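Local coordinates for putative glutaryl-CoA dehydrogenase (Thermus thermophilus, PDB 2EBA), which belongs to the acyl-CoA dehydrogenase family of flavoproteins and binds flavin-adenine dinucleotide, at residues E124-F129 against L169-V174. Residues are numbered along the deposited sequence; the frame is centred on the assembly and turned at random.
Sequences EMVGCF and LAHLAV. With FAD (flavin-adenine dinucleotide), chain I.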
loop_
_atom_site.group_PDB
_atom_site.type_symbol
_atom_site.label_atom_id
_atom_site.label_comp_id
_atom_site.label_asym_id
_atom_site.label_seq_id
_atom_site.Cartn_x
_atom_site.Cartn_y
_atom_site.Cartn_z
ATOM N N GLU A 124 2.789 -38.280 -24.549
ATOM C CA GLU A 124 3.699 -39.297 -25.032
ATOM C C GLU A 124 5.044 -38.680 -25.420
ATOM O O GLU A 124 6.052 -39.373 -25.497
ATOM C CB GLU A 124 3.039 -39.989 -26.213
ATOM C CG GLU A 124 3.893 -40.941 -26.969
ATOM C CD GLU A 124 3.071 -41.693 -27.982
ATOM O OE1 GLU A 124 3.676 -42.399 -28.821
ATOM O OE2 GLU A 124 1.818 -41.573 -27.926
ATOM N N MET A 125 5.035 -37.374 -25.667
ATOM C CA MET A 125 6.253 -36.634 -25.971
ATOM C C MET A 125 6.181 -35.210 -25.427
ATOM O O MET A 125 5.372 -34.401 -25.880
ATOM C CB MET A 125 6.503 -36.609 -27.481
ATOM C CG MET A 125 7.363 -35.447 -27.948
ATOM S SD MET A 125 7.273 -35.187 -29.730
ATOM C CE MET A 125 7.035 -33.414 -29.803
ATOM N N VAL A 126 7.035 -34.913 -24.453
ATOM C CA VAL A 126 7.019 -33.624 -23.767
ATOM C C VAL A 126 7.873 -32.527 -24.417
ATOM O O VAL A 126 8.973 -32.775 -24.903
ATOM C CB VAL A 126 7.426 -33.810 -22.285
ATOM C CG1 VAL A 126 8.435 -34.902 -22.183
ATOM C CG2 VAL A 126 7.990 -32.518 -21.698
ATOM N N GLY A 127 7.343 -31.307 -24.415
ATOM C CA GLY A 127 8.063 -30.201 -25.007
ATOM C C GLY A 127 8.390 -29.062 -24.065
ATOM O O GLY A 127 7.981 -29.050 -22.913
ATOM N N CYS A 128 9.156 -28.102 -24.567
ATOM C CA CYS A 128 9.529 -26.931 -23.793
ATOM C C CYS A 128 9.548 -25.725 -24.734
ATOM O O CYS A 128 9.501 -25.862 -25.956
ATOM C CB CYS A 128 10.896 -27.133 -23.114
ATOM S SG CYS A 128 12.269 -27.365 -24.255
ATOM N N PHE A 129 9.622 -24.539 -24.156
ATOM C CA PHE A 129 9.580 -23.314 -24.925
ATOM C C PHE A 129 10.805 -22.501 -24.557
ATOM O O PHE A 129 10.960 -22.068 -23.423
ATOM C CB PHE A 129 8.274 -22.609 -24.562
ATOM C CG PHE A 129 8.069 -21.274 -25.203
ATOM C CD1 PHE A 129 8.540 -20.126 -24.596
ATOM C CD2 PHE A 129 7.303 -21.155 -26.344
ATOM C CE1 PHE A 129 8.247 -18.873 -25.105
ATOM C CE2 PHE A 129 6.996 -19.897 -26.873
ATOM C CZ PHE A 129 7.468 -18.752 -26.246
ATOM N N LEU A 169 13.034 -32.623 -19.628
ATOM C CA LEU A 169 12.020 -33.648 -19.844
ATOM C C LEU A 169 11.668 -33.702 -21.325
ATOM O O LEU A 169 11.263 -34.742 -21.847
ATOM C CB LEU A 169 10.743 -33.327 -19.049
ATOM C CG LEU A 169 10.740 -33.206 -17.521
ATOM C CD1 LEU A 169 9.355 -32.766 -17.044
ATOM C CD2 LEU A 169 11.103 -34.531 -16.899
ATOM N N ALA A 170 11.852 -32.570 -21.999
ATOM C CA ALA A 170 11.490 -32.412 -23.404
ATOM C C ALA A 170 12.266 -33.175 -24.462
ATOM O O ALA A 170 13.478 -33.341 -24.373
ATOM C CB ALA A 170 11.490 -30.928 -23.758
ATOM N N HIS A 171 11.533 -33.635 -25.473
ATOM C CA HIS A 171 12.124 -34.322 -26.612
ATOM C C HIS A 171 12.132 -33.260 -27.698
ATOM O O HIS A 171 12.974 -33.270 -28.592
ATOM C CB HIS A 171 11.263 -35.486 -27.094
ATOM C CG HIS A 171 10.766 -36.366 -25.995
ATOM N ND1 HIS A 171 9.623 -36.083 -25.278
ATOM C CD2 HIS A 171 11.257 -37.520 -25.486
ATOM C CE1 HIS A 171 9.429 -37.029 -24.375
ATOM N NE2 HIS A 171 10.406 -37.912 -24.481
ATOM N N LEU A 172 11.180 -32.337 -27.609
ATOM C CA LEU A 172 11.059 -31.264 -28.589
ATOM C C LEU A 172 11.197 -29.916 -27.887
ATOM O O LEU A 172 10.579 -29.683 -26.855
ATOM C CB LEU A 172 9.701 -31.353 -29.295
ATOM C CG LEU A 172 9.600 -30.642 -30.644
ATOM C CD1 LEU A 172 10.600 -31.262 -31.612
ATOM C CD2 LEU A 172 8.191 -30.752 -31.188
ATOM N N ALA A 173 12.006 -29.030 -28.459
ATOM C CA ALA A 173 12.239 -27.712 -27.881
ATOM C C ALA A 173 11.941 -26.607 -28.888
ATOM O O ALA A 173 12.614 -26.490 -29.911
ATOM C CB ALA A 173 13.691 -27.599 -27.387
ATOM N N VAL A 174 10.923 -25.802 -28.591
ATOM C CA VAL A 174 10.539 -24.708 -29.471
ATOM C C VAL A 174 11.530 -23.609 -29.213
ATOM O O VAL A 174 11.425 -22.890 -28.228
ATOM C CB VAL A 174 9.137 -24.202 -29.147
ATOM C CG1 VAL A 174 8.743 -23.096 -30.110
ATOM C CG2 VAL A 174 8.163 -25.347 -29.221
HETATM P PA FAD I . 15.036 -9.150 -16.177
HETATM O O1A FAD I . 16.453 -8.622 -16.135
HETATM O O2A FAD I . 14.273 -9.208 -17.476
HETATM O O5B FAD I . 14.190 -8.334 -15.061
HETATM C C5B FAD I . 14.610 -8.030 -13.835
HETATM C C4B FAD I . 13.901 -6.935 -13.081
HETATM O O4B FAD I . 13.737 -5.661 -14.017
HETATM C C3B FAD I . 12.312 -7.248 -13.194
HETATM O O3B FAD I . 11.741 -6.545 -12.096
HETATM C C2B FAD I . 11.661 -6.466 -14.359
HETATM O O2B FAD I . 10.410 -5.982 -14.050
HETATM C C1B FAD I . 12.541 -5.242 -14.357
HETATM N N9A FAD I . 12.531 -4.724 -15.792
HETATM C C8A FAD I . 12.971 -5.374 -16.858
HETATM N N7A FAD I . 12.804 -4.533 -17.932
HETATM C C5A FAD I . 12.269 -3.358 -17.500
HETATM C C6A FAD I . 11.882 -2.130 -18.133
HETATM N N6A FAD I . 12.009 -1.955 -19.460
HETATM N N1A FAD I . 11.362 -1.116 -17.367
HETATM C C2A FAD I . 11.211 -1.257 -16.016
HETATM N N3A FAD I . 11.573 -2.422 -15.386
HETATM C C4A FAD I . 12.111 -3.474 -16.106
HETATM N N1 FAD I . 11.233 -18.309 -20.044
HETATM C C2 FAD I . 10.900 -18.992 -21.190
HETATM O O2 FAD I . 11.064 -18.462 -22.303
HETATM N N3 FAD I . 10.391 -20.260 -21.112
HETATM C C4 FAD I . 10.207 -20.870 -19.894
HETATM O O4 FAD I . 9.754 -22.031 -19.846
HETATM C C4X FAD I . 10.546 -20.189 -18.706
HETATM N N5 FAD I . 10.394 -20.785 -17.471
HETATM C C5X FAD I . 10.759 -20.141 -16.313
HETATM C C6 FAD I . 10.623 -20.799 -15.063
HETATM C C7 FAD I . 11.024 -20.154 -13.866
HETATM C C7M FAD I . 10.866 -20.926 -12.573
HETATM C C8 FAD I . 11.558 -18.827 -13.915
HETATM C C8M FAD I . 12.014 -18.066 -12.688
HETATM C C9 FAD I . 11.685 -18.180 -15.156
HETATM C C9A FAD I . 11.297 -18.811 -16.385
HETATM N N10 FAD I . 11.437 -18.199 -17.649
HETATM C C10 FAD I . 11.076 -18.870 -18.794
HETATM C "C1'" FAD I . 11.997 -16.848 -17.800
HETATM C "C2'" FAD I . 11.128 -15.745 -17.273
HETATM O "O2'" FAD I . 10.157 -15.408 -18.250
HETATM C "C3'" FAD I . 12.038 -14.607 -16.912
HETATM O "O3'" FAD I . 12.528 -14.844 -15.595
HETATM C "C4'" FAD I . 11.368 -13.239 -16.936
HETATM O "O4'" FAD I . 11.290 -12.742 -18.276
HETATM C "C5'" FAD I . 12.156 -12.245 -16.106
HETATM O "O5'" FAD I . 13.326 -11.861 -16.801
HETATM P P FAD I . 14.831 -12.014 -16.218
HETATM O O1P FAD I . 14.903 -13.067 -15.156
HETATM O O2P FAD I . 15.748 -12.182 -17.404
HETATM O O3P FAD I . 15.058 -10.609 -15.481
#
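The His171 ring presents its edge to Val126, whose backbone N lies in the ring plane 3.0 Å from ND1, while one face is approached by Leu169 O, offset toward the rim. ND1 could weakly accept from Val126 N, in a bond bent to 126° at the hydrogen, or, if protonated, weakly donate to Val126 O; the geometry leaves the choice open. With CG beside its own backbone N (chi1 -46°), His171 brings the imidazole edge to the backbone of Val126, and Met125 CG slides past it in the opposite direction. An imidazole suits this exposed end, able to meet both polar backbone and a methylene.

At the other end, the Phe129 ring turns its edge to the flavin and reaches Val174 CG1 obliquely with CD2. Phe129 O accepts a hydrogen bond from FAD N3 (3.0 Å), and Leu99, Pro237, Cys240 and Leu241 of two helices pack against the Phe129 side chain.

Between these ends, strands 127-129 and 172-174 run parallel. His171 N gives a 2.8 Å bond to Val126 O, Cys128 N one of 3.1 Å to Leu172 O, and Val174 N a straighter one (168°) to Cys128 O. Gly127, which has no side chain, brings its CA to 3.2 Å from Leu172 O in a CA-H...O contact. On the face opposite Phe129, Cys128 SG rests on Ala173 CB at 3.4 Å and also touches Ala170 CB; small methyls suit a compact thiol here. The Met125 chain, bent at its thioether, lays CE against Leu172, and both touch Phe116 of helix 110-121.

Backbone bonds thus pair the strand after helix 110-121 with strand 172-178 in the beta-rich middle domain of the acyl-CoA dehydrogenase fold. Because Cys128 N and O both serve the neighbouring strand, Phe129 O is turned the other way and offers flavin N3-H a backbone acceptor, consistent with the pairing helping to fix it.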